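PDB 2YV9: chloride intracellular channel exc-4, which may insert into membranes to form chloride channels and is required to control the lumen size of the growing excretory canal in Caenorhabditis elegans. Local coordinates for residues E139-K142 with P147-V150; K131-A136 with L210-P215; P79-E84 with T90-R95. All coordinates share one frame; numbering follows the deposited sequence.

Contact 1. Residues E139-K142 with P147-V150; sequences EFDK and PSRV
Phe140, in the last turn of helix 117-140, meets Ser148 with the rim of its ring: CD2 of Phe140 lies 3.8 Å from Ser148 OG, which sits at the ring edge and near its plane. CG of Phe140 is anti to the backbone N (chi1 -174°), which brings the ring edge up to Ser148; Leu153, Pro154 and Ile157 also pack against the ring, and Lys144 makes a cation-pi contact with it. Asp141, the next residue, carries the polar part of the contact. Its OD1 takes two hydrogen bonds from the same residue. The hydroxyl of Ser148 donates to the syn lone pair of OD1, the one on the side of OD2, with Ser148 OG 2.6 Å from Asp141 OD1. The amide reaches the same oxygen from above the carboxylate plane, Ser148 N standing 3.1 Å from Asp141 OD1 in a nearly straight bond (163°). Ser148 OG can serve beside its own N because chi1 of 50° places it between the backbone N and the carbonyl carbon. The other carboxylate oxygen faces different company: Asp141 OD2 is 3.7 Å from Pro147 CB and forms a salt bridge with Lys137, one turn back along the helix. That lysine also donates to Ser148 O, so it binds both sides of the contact. The result is a short surface loop in which residues 147-150 lie beside the C-terminal end of helix 117-140, before helix 155-178 begins. Two donors of one serine on a single oxygen fix the rotation of the Asp141 carboxylate as well as the course of the backbone at Ser148, while the lysine on the second oxygen probably offsets the negative charge and helps keep the group ionised.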
loop_
_atom_site.group_PDB
_atom_site.type_symbol
_atom_site.label_atom_id
_atom_site.label_comp_id
_atom_site.label_asym_id
_atom_site.label_seq_id
_atom_site.Cartn_x
_atom_site.Cartn_y
_atom_site.Cartn_z
ATOM N N GLU A 139 15.458 -14.370 18.052
ATOM C CA GLU A 139 16.538 -15.259 17.581
ATOM C C GLU A 139 17.470 -15.654 18.749
ATOM O O GLU A 139 17.999 -16.786 18.821
ATOM C CB GLU A 139 17.341 -14.598 16.464
ATOM C CG GLU A 139 16.519 -14.230 15.239
ATOM C CD GLU A 139 16.184 -15.392 14.282
ATOM O OE1 GLU A 139 16.534 -16.570 14.549
ATOM O OE2 GLU A 139 15.588 -15.090 13.214
ATOM N N PHE A 140 17.676 -14.738 19.677
ATOM C CA PHE A 140 18.536 -15.037 20.821
ATOM C C PHE A 140 17.917 -16.120 21.690
ATOM O O PHE A 140 18.625 -16.980 22.276
ATOM C CB PHE A 140 18.735 -13.771 21.664
ATOM C CG PHE A 140 19.700 -13.949 22.764
ATOM C CD1 PHE A 140 21.049 -14.162 22.480
ATOM C CD2 PHE A 140 19.290 -13.953 24.082
ATOM C CE1 PHE A 140 21.958 -14.343 23.508
ATOM C CE2 PHE A 140 20.194 -14.124 25.101
ATOM C CZ PHE A 140 21.524 -14.329 24.815
ATOM N N ASP A 141 16.591 -16.118 21.751
ATOM C CA ASP A 141 15.848 -17.008 22.658
ATOM C C ASP A 141 15.538 -18.357 22.002
ATOM O O ASP A 141 14.998 -19.241 22.643
ATOM C CB ASP A 141 14.557 -16.357 23.140
ATOM C CG ASP A 141 14.803 -15.228 24.145
ATOM O OD1 ASP A 141 15.873 -15.261 24.795
ATOM O OD2 ASP A 141 13.894 -14.371 24.324
ATOM N N LYS A 142 15.885 -18.498 20.732
ATOM C CA LYS A 142 15.670 -19.755 19.986
ATOM C C LYS A 142 16.437 -20.875 20.704
ATOM O O LYS A 142 17.621 -20.742 20.996
ATOM C CB LYS A 142 16.147 -19.591 18.534
ATOM C CG LYS A 142 15.645 -20.612 17.542
ATOM C CD LYS A 142 16.072 -20.233 16.115
ATOM C CE LYS A 142 15.906 -21.402 15.127
ATOM N NZ LYS A 142 14.626 -21.407 14.363
ATOM N N PRO A 147 12.491 -17.863 28.184
ATOM C CA PRO A 147 13.122 -16.741 27.476
ATOM C C PRO A 147 14.050 -15.977 28.405
ATOM O O PRO A 147 13.904 -15.995 29.628
ATOM C CB PRO A 147 11.930 -15.853 27.066
ATOM C CG PRO A 147 10.820 -16.252 27.949
ATOM C CD PRO A 147 11.026 -17.717 28.256
ATOM N N SER A 148 14.993 -15.281 27.797
ATOM C CA SER A 148 15.892 -14.425 28.545
ATOM C C SER A 148 15.149 -13.223 29.115
ATOM O O SER A 148 14.159 -12.758 28.539
ATOM C CB SER A 148 16.947 -13.909 27.626
ATOM O OG SER A 148 16.340 -13.366 26.438
ATOM N N ARG A 149 15.657 -12.722 30.231
ATOM C CA ARG A 149 15.181 -11.452 30.745
ATOM C C ARG A 149 15.899 -10.371 29.991
ATOM O O ARG A 149 17.083 -10.493 29.671
ATOM C CB ARG A 149 15.526 -11.333 32.219
ATOM C CG ARG A 149 14.803 -12.325 33.110
ATOM C CD ARG A 149 14.971 -11.959 34.605
ATOM N NE ARG A 149 16.385 -11.869 34.972
ATOM C CZ ARG A 149 16.855 -11.267 36.066
ATOM N NH1 ARG A 149 16.037 -10.697 36.951
ATOM N NH2 ARG A 149 18.164 -11.240 36.280
ATOM N N VAL A 150 15.224 -9.240 29.742
ATOM C CA VAL A 150 15.911 -8.148 29.041
ATOM C C VAL A 150 17.183 -7.679 29.794
ATOM O O VAL A 150 18.196 -7.364 29.157
ATOM C CB VAL A 150 14.936 -6.979 28.887
ATOM C CG1 VAL A 150 15.671 -5.657 28.492
ATOM C CG2 VAL A 150 13.821 -7.355 27.900
#

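Contact 2. Residues K131-A136 with L210-P215; sequences KLFLRA and LGFDIP
The rings of Phe133 and Phe212 meet obliquely, their planes 57° apart and their centroids separated by 5.8 Å. The edge of the Phe133 ring receives Phe212 CE2, which lies near the ring plane and 3.6 Å from Phe133 CE2; seen from the Phe212 ring, the same approach is oblique. Leu210 CD1 also comes to the Phe133 ring obliquely, 3.9 Å from Phe133 CD2. At the edge of the Phe212 ring, and in its plane, sits the carbonyl oxygen of Leu210, while Tyr161 of helix 155-178 makes an edge-to-face contact with that ring. A chi1 of -179° carries the Phe133 ring away from its own backbone N, toward the chain that leaves helix 190-210. Leu210 uses both branches: beside its CD1 contact with the ring, its CD2 reaches Leu134 CD1 at 3.7 Å, the two leucine side chains crossing at about a right angle. Without the two branches of Leu210, as with an alanine here, a gap would probably open beside Phe133 CD2 and Leu134 CD1, leaving the Phe133 ring freer to turn. The turn after Leu210 depends on Gly211, whose positive phi (88°) would press a side chain against the preceding carbonyl oxygen. It brings Phe212 to the same ring, so that residues on both sides of the glycine share Phe133. Ile205 packs on both leucines, and Leu75 of the second subunit rests on Leu134. All four touching side chains are buried and apolar, so helix 117-140 is joined to the end of helix 190-210, within the all-helical half of this GST-like fold, by shape and hydrophobic burial.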
loop_
_atom_site.group_PDB
_atom_site.type_symbol
_atom_site.label_atom_id
_atom_site.label_comp_id
_atom_site.label_asym_id
_atom_site.label_seq_id
_atom_site.Cartn_x
_atom_site.Cartn_y
_atom_site.Cartn_z
ATOM N N LYS A 131 11.256 -3.263 15.798
ATOM C CA LYS A 131 11.353 -4.458 14.913
ATOM C C LYS A 131 12.726 -5.119 15.057
ATOM O O LYS A 131 12.856 -6.382 15.099
ATOM C CB LYS A 131 11.100 -4.026 13.478
ATOM C CG LYS A 131 9.595 -3.729 13.216
ATOM C CD LYS A 131 9.348 -3.469 11.734
ATOM C CE LYS A 131 9.910 -2.128 11.283
ATOM N NZ LYS A 131 9.632 -1.877 9.808
ATOM N N LEU A 132 13.785 -4.299 15.094
ATOM C CA LEU A 132 15.143 -4.856 15.313
ATOM C C LEU A 132 15.229 -5.647 16.618
ATOM O O LEU A 132 15.791 -6.769 16.649
ATOM C CB LEU A 132 16.221 -3.791 15.296
ATOM C CG LEU A 132 16.348 -3.145 13.910
ATOM C CD1 LEU A 132 17.209 -1.849 13.966
ATOM C CD2 LEU A 132 16.945 -4.125 12.902
ATOM N N PHE A 133 14.682 -5.107 17.695
ATOM C CA PHE A 133 14.766 -5.750 18.998
ATOM C C PHE A 133 13.916 -7.038 19.005
ATOM O O PHE A 133 14.331 -8.113 19.496
ATOM C CB PHE A 133 14.269 -4.839 20.118
ATOM C CG PHE A 133 14.368 -5.459 21.477
ATOM C CD1 PHE A 133 15.538 -6.064 21.897
ATOM C CD2 PHE A 133 13.274 -5.473 22.359
ATOM C CE1 PHE A 133 15.611 -6.663 23.153
ATOM C CE2 PHE A 133 13.341 -6.073 23.582
ATOM C CZ PHE A 133 14.495 -6.677 23.992
ATOM N N LEU A 134 12.734 -6.943 18.401
ATOM C CA LEU A 134 11.852 -8.117 18.294
ATOM C C LEU A 134 12.605 -9.236 17.613
ATOM O O LEU A 134 12.655 -10.371 18.115
ATOM C CB LEU A 134 10.564 -7.752 17.591
ATOM C CG LEU A 134 9.650 -8.897 17.187
ATOM C CD1 LEU A 134 9.062 -9.610 18.404
ATOM C CD2 LEU A 134 8.595 -8.305 16.240
ATOM N N ARG A 135 13.181 -8.951 16.458
ATOM C CA ARG A 135 13.886 -9.992 15.725
ATOM C C ARG A 135 15.136 -10.470 16.514
ATOM O O ARG A 135 15.392 -11.689 16.625
ATOM C CB ARG A 135 14.286 -9.490 14.348
ATOM C CG ARG A 135 15.208 -10.432 13.560
ATOM C CD ARG A 135 14.430 -11.696 13.165
ATOM N NE ARG A 135 15.142 -12.588 12.244
ATOM C CZ ARG A 135 15.330 -12.335 10.951
ATOM N NH1 ARG A 135 14.949 -11.197 10.417
ATOM N NH2 ARG A 135 15.975 -13.217 10.188
ATOM N N ALA A 136 15.917 -9.542 17.086
ATOM C CA ALA A 136 17.154 -9.947 17.792
ATOM C C ALA A 136 16.824 -10.812 19.008
ATOM O O ALA A 136 17.486 -11.832 19.247
ATOM C CB ALA A 136 17.914 -8.718 18.235
ATOM N N LEU A 210 8.380 -9.970 24.788
ATOM C CA LEU A 210 9.741 -9.494 24.844
ATOM C C LEU A 210 10.241 -9.113 26.222
ATOM O O LEU A 210 11.424 -8.831 26.380
ATOM C CB LEU A 210 9.920 -8.320 23.891
ATOM C CG LEU A 210 9.662 -8.507 22.391
ATOM C CD1 LEU A 210 9.904 -7.296 21.555
ATOM C CD2 LEU A 210 10.497 -9.645 21.817
ATOM N N GLY A 211 9.367 -9.056 27.208
ATOM C CA GLY A 211 9.841 -8.937 28.594
ATOM C C GLY A 211 10.064 -7.507 29.076
ATOM O O GLY A 211 10.928 -7.261 29.899
ATOM N N PHE A 212 9.217 -6.566 28.630
ATOM C CA PHE A 212 9.381 -5.181 29.020
ATOM C C PHE A 212 8.067 -4.421 28.825
ATOM O O PHE A 212 7.220 -4.817 28.036
ATOM C CB PHE A 212 10.542 -4.525 28.250
ATOM C CG PHE A 212 10.216 -4.158 26.817
ATOM C CD1 PHE A 212 9.704 -2.900 26.501
ATOM C CD2 PHE A 212 10.438 -5.055 25.778
ATOM C CE1 PHE A 212 9.397 -2.535 25.206
ATOM C CE2 PHE A 212 10.128 -4.712 24.466
ATOM C CZ PHE A 212 9.637 -3.441 24.167
ATOM N N ASP A 213 7.920 -3.338 29.593
ATOM C CA ASP A 213 6.807 -2.408 29.422
ATOM C C ASP A 213 7.406 -1.082 28.948
ATOM O O ASP A 213 8.634 -0.860 28.994
ATOM C CB ASP A 213 6.087 -2.185 30.751
ATOM C CG ASP A 213 4.633 -1.739 30.585
ATOM O OD1 ASP A 213 4.152 -1.542 29.456
ATOM O OD2 ASP A 213 3.949 -1.654 31.627
ATOM N N ILE A 214 6.520 -0.224 28.463
ATOM C CA ILE A 214 6.918 1.105 28.010
ATOM C C ILE A 214 7.284 1.810 29.324
ATOM O O ILE A 214 6.504 1.741 30.261
ATOM C CB ILE A 214 5.752 1.795 27.273
ATOM C CG1 ILE A 214 5.477 1.174 25.896
ATOM C CG2 ILE A 214 6.009 3.324 27.150
ATOM C CD1 ILE A 214 4.237 1.673 25.267
ATOM N N PRO A 215 8.506 2.393 29.444
ATOM C CA PRO A 215 8.921 2.843 30.775
ATOM C C PRO A 215 7.921 3.728 31.501
ATOM O O PRO A 215 7.369 4.669 30.907
ATOM C CB PRO A 215 10.231 3.559 30.504
ATOM C CG PRO A 215 10.809 2.839 29.283
ATOM C CD PRO A 215 9.594 2.504 28.458
#

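Contact 3. Residues P79-E84 with T90-R95; sequences PPIMIE and TYTDNR. With CA (calcium ion), chain C.
Tyr91 crosses from the edge strand 89-91 to strand 81-84. Tyr91 CB lies 3.5 Å from Met82 O. In the ring, Tyr91 CD2 is 3.3 Å from the same Met82 O and 3.7 Å from the methyl Met82 CE, which a bend at the sulfur (chi3 70°) turns to the ring. Tyr91 CE2 packs on Glu84 CB, Tyr91 CZ is 3.5 Å from Glu84 OE1, and the phenol ends at that oxygen, Tyr91 OH donating to Glu84 OE1 at 2.7 Å. That oxygen lies at the ring edge, near its plane, and is met on its anti side, somewhat out of the carboxylate plane; Glu84 OE2 is held by Arg100. In the backbone, Met82 and Tyr91 form an antiparallel hydrogen-bonded pair, with Met82 N to Tyr91 O almost straight (175°). Ile83 and Thr90, the adjoining non-hydrogen-bonded pair, point to the other face, where Ile83 CD1 touches Thr90 CG2 at 3.5 Å. At the open end of the hairpin the two chains flank a calcium ion. It is bound by Pro80 O at 2.7 Å, Thr92 O and a water that also donates to Pro79 O, with Gln78 O completing the protein ligands. Pro80 follows a cis peptide bond, as the corresponding proline does in the thioredoxin-like domain of glutathione transferases. Asp93 caps helix 94-107, its OD1 accepting from Arg95 N, while the Arg95 side chain grips the carboxylate side-on through NE and NH2. Asp93 bonds to Asn94 of the second subunit, and Asn94 to Asp93 of it. The calcium draws together backbone carbonyls, including those of Pro80 and Thr92, that would probably repel each other, joining the cis-proline loop to the helix start, while the buried Glu84 carboxylate is bonded by a phenol and an arginine among others.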
loop_
_atom_site.group_PDB
_atom_site.type_symbol
_atom_site.label_atom_id
_atom_site.label_comp_id
_atom_site.label_asym_id
_atom_site.label_seq_id
_atom_site.Cartn_x
_atom_site.Cartn_y
_atom_site.Cartn_z
ATOM N N PRO A 79 -5.192 -6.091 1.872
ATOM C CA PRO A 79 -5.750 -5.066 2.712
ATOM C C PRO A 79 -4.639 -4.197 3.231
ATOM O O PRO A 79 -3.503 -4.646 3.336
ATOM C CB PRO A 79 -6.423 -5.832 3.850
ATOM C CG PRO A 79 -6.602 -7.202 3.352
ATOM C CD PRO A 79 -5.476 -7.425 2.421
ATOM N N PRO A 80 -4.961 -2.925 3.529
ATOM C CA PRO A 80 -6.272 -2.301 3.387
ATOM C C PRO A 80 -6.659 -2.001 1.942
ATOM O O PRO A 80 -5.823 -1.627 1.095
ATOM C CB PRO A 80 -6.098 -0.970 4.109
ATOM C CG PRO A 80 -4.633 -0.673 3.965
ATOM C CD PRO A 80 -3.935 -1.959 3.989
ATOM N N ILE A 81 -7.953 -2.185 1.675
ATOM C CA ILE A 81 -8.559 -1.870 0.395
ATOM C C ILE A 81 -9.873 -1.126 0.737
ATOM O O ILE A 81 -10.616 -1.549 1.617
ATOM C CB ILE A 81 -8.920 -3.150 -0.443
ATOM C CG1 ILE A 81 -7.640 -3.782 -0.949
ATOM C CG2 ILE A 81 -9.731 -2.795 -1.640
ATOM C CD1 ILE A 81 -7.860 -5.216 -1.402
ATOM N N MET A 82 -10.170 -0.048 0.015
ATOM C CA MET A 82 -11.359 0.757 0.245
ATOM C C MET A 82 -12.190 0.815 -1.018
ATOM O O MET A 82 -11.623 1.040 -2.141
ATOM C CB MET A 82 -11.004 2.157 0.747
ATOM C CG MET A 82 -12.219 2.925 1.274
ATOM S SD MET A 82 -11.719 4.464 2.077
ATOM C CE MET A 82 -11.147 5.487 0.756
ATOM N N ILE A 83 -13.513 0.556 -0.855
ATOM C CA ILE A 83 -14.449 0.524 -1.961
ATOM C C ILE A 83 -15.438 1.649 -1.843
ATOM O O ILE A 83 -15.954 1.910 -0.728
ATOM C CB ILE A 83 -15.291 -0.784 -2.020
ATOM C CG1 ILE A 83 -14.397 -2.006 -1.865
ATOM C CG2 ILE A 83 -16.005 -0.852 -3.343
ATOM C CD1 ILE A 83 -13.361 -2.037 -2.797
ATOM N N GLU A 84 -15.640 2.349 -2.952
ATOM C CA GLU A 84 -16.716 3.397 -3.003
ATOM C C GLU A 84 -17.618 3.034 -4.172
ATOM O O GLU A 84 -17.514 3.539 -5.280
ATOM C CB GLU A 84 -16.140 4.787 -3.134
ATOM C CG GLU A 84 -17.145 5.922 -2.899
ATOM C CD GLU A 84 -16.441 7.265 -2.697
ATOM O OE1 GLU A 84 -15.184 7.349 -2.801
ATOM O OE2 GLU A 84 -17.150 8.270 -2.470
ATOM N N THR A 90 -12.581 1.611 -6.650
ATOM C CA THR A 90 -11.895 0.703 -5.762
ATOM C C THR A 90 -10.494 1.258 -5.521
ATOM O O THR A 90 -9.740 1.460 -6.460
ATOM C CB THR A 90 -11.785 -0.692 -6.366
ATOM O OG1 THR A 90 -13.113 -1.189 -6.582
ATOM C CG2 THR A 90 -11.046 -1.625 -5.445
ATOM N N TYR A 91 -10.170 1.562 -4.273
ATOM C CA TYR A 91 -8.853 2.087 -3.918
ATOM C C TYR A 91 -8.041 0.971 -3.275
ATOM O O TYR A 91 -8.230 0.645 -2.089
ATOM C CB TYR A 91 -8.996 3.258 -2.940
ATOM C CG TYR A 91 -10.069 4.282 -3.303
ATOM C CD1 TYR A 91 -9.815 5.278 -4.225
ATOM C CD2 TYR A 91 -11.324 4.237 -2.719
ATOM C CE1 TYR A 91 -10.788 6.255 -4.547
ATOM C CE2 TYR A 91 -12.317 5.219 -3.016
ATOM C CZ TYR A 91 -12.034 6.218 -3.947
ATOM O OH TYR A 91 -13.001 7.173 -4.308
ATOM N N THR A 92 -7.131 0.371 -4.044
ATOM C CA THR A 92 -6.362 -0.765 -3.542
ATOM C C THR A 92 -4.984 -0.347 -3.030
ATOM O O THR A 92 -4.390 -1.075 -2.249
ATOM C CB THR A 92 -6.207 -1.879 -4.606
ATOM O OG1 THR A 92 -5.478 -1.368 -5.723
ATOM C CG2 THR A 92 -7.590 -2.357 -5.053
ATOM N N ASP A 93 -4.504 0.839 -3.414
ATOM C CA ASP A 93 -3.165 1.306 -3.123
ATOM C C ASP A 93 -3.268 2.318 -2.007
ATOM O O ASP A 93 -4.196 3.155 -2.012
ATOM C CB ASP A 93 -2.525 1.959 -4.348
ATOM C CG ASP A 93 -1.073 2.366 -4.123
ATOM O OD1 ASP A 93 -0.830 3.338 -3.377
ATOM O OD2 ASP A 93 -0.146 1.725 -4.701
ATOM N N ASN A 94 -2.358 2.245 -1.047
ATOM C CA ASN A 94 -2.455 3.126 0.149
ATOM C C ASN A 94 -2.412 4.600 -0.223
ATOM O O ASN A 94 -3.012 5.467 0.492
ATOM C CB ASN A 94 -1.402 2.740 1.216
ATOM C CG ASN A 94 -1.722 1.405 1.904
ATOM O OD1 ASN A 94 -2.703 0.741 1.553
ATOM N ND2 ASN A 94 -0.953 1.057 2.924
ATOM N N ARG A 95 -1.730 4.940 -1.317
ATOM C CA ARG A 95 -1.728 6.351 -1.780
ATOM C C ARG A 95 -3.178 6.782 -2.163
ATOM O O ARG A 95 -3.613 7.899 -1.858
ATOM C CB ARG A 95 -0.793 6.537 -3.005
ATOM C CG ARG A 95 0.669 6.338 -2.654
ATOM C CD ARG A 95 1.547 6.219 -3.903
ATOM N NE ARG A 95 1.305 4.958 -4.619
ATOM C CZ ARG A 95 1.686 4.714 -5.865
ATOM N NH1 ARG A 95 2.437 5.573 -6.544
ATOM N NH2 ARG A 95 1.416 3.530 -6.418
HETATM CA CA CA C . -3.398 -1.827 0.032
HETATM O O HOH W 1 -1.478 -3.175 1.332
#

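In the fold
Contacts 1 and 2 are neighbours, their centres 11 Å apart, and both use helix 117-140. Along the chain contact 1 is nested within the loop that contact 2 closes, and Val150 connects them: its CG2 lies 3.2 Å from Leu210 O and 4.0 Å from Phe133 CZ. Contact 3, with the calcium ion, belongs to the thioredoxin-like N-terminal domain, its centre about 31 Å from that of contact 2 and 39 Å from that of contact 1. Contacts 2 and 3 lie on opposite sides of the chain's centre, nearest atoms about 13 Å apart, and all three contacts have residues within reach of the second subunit. Helix 94-107, begun in contact 3, directly precedes helix 117-140.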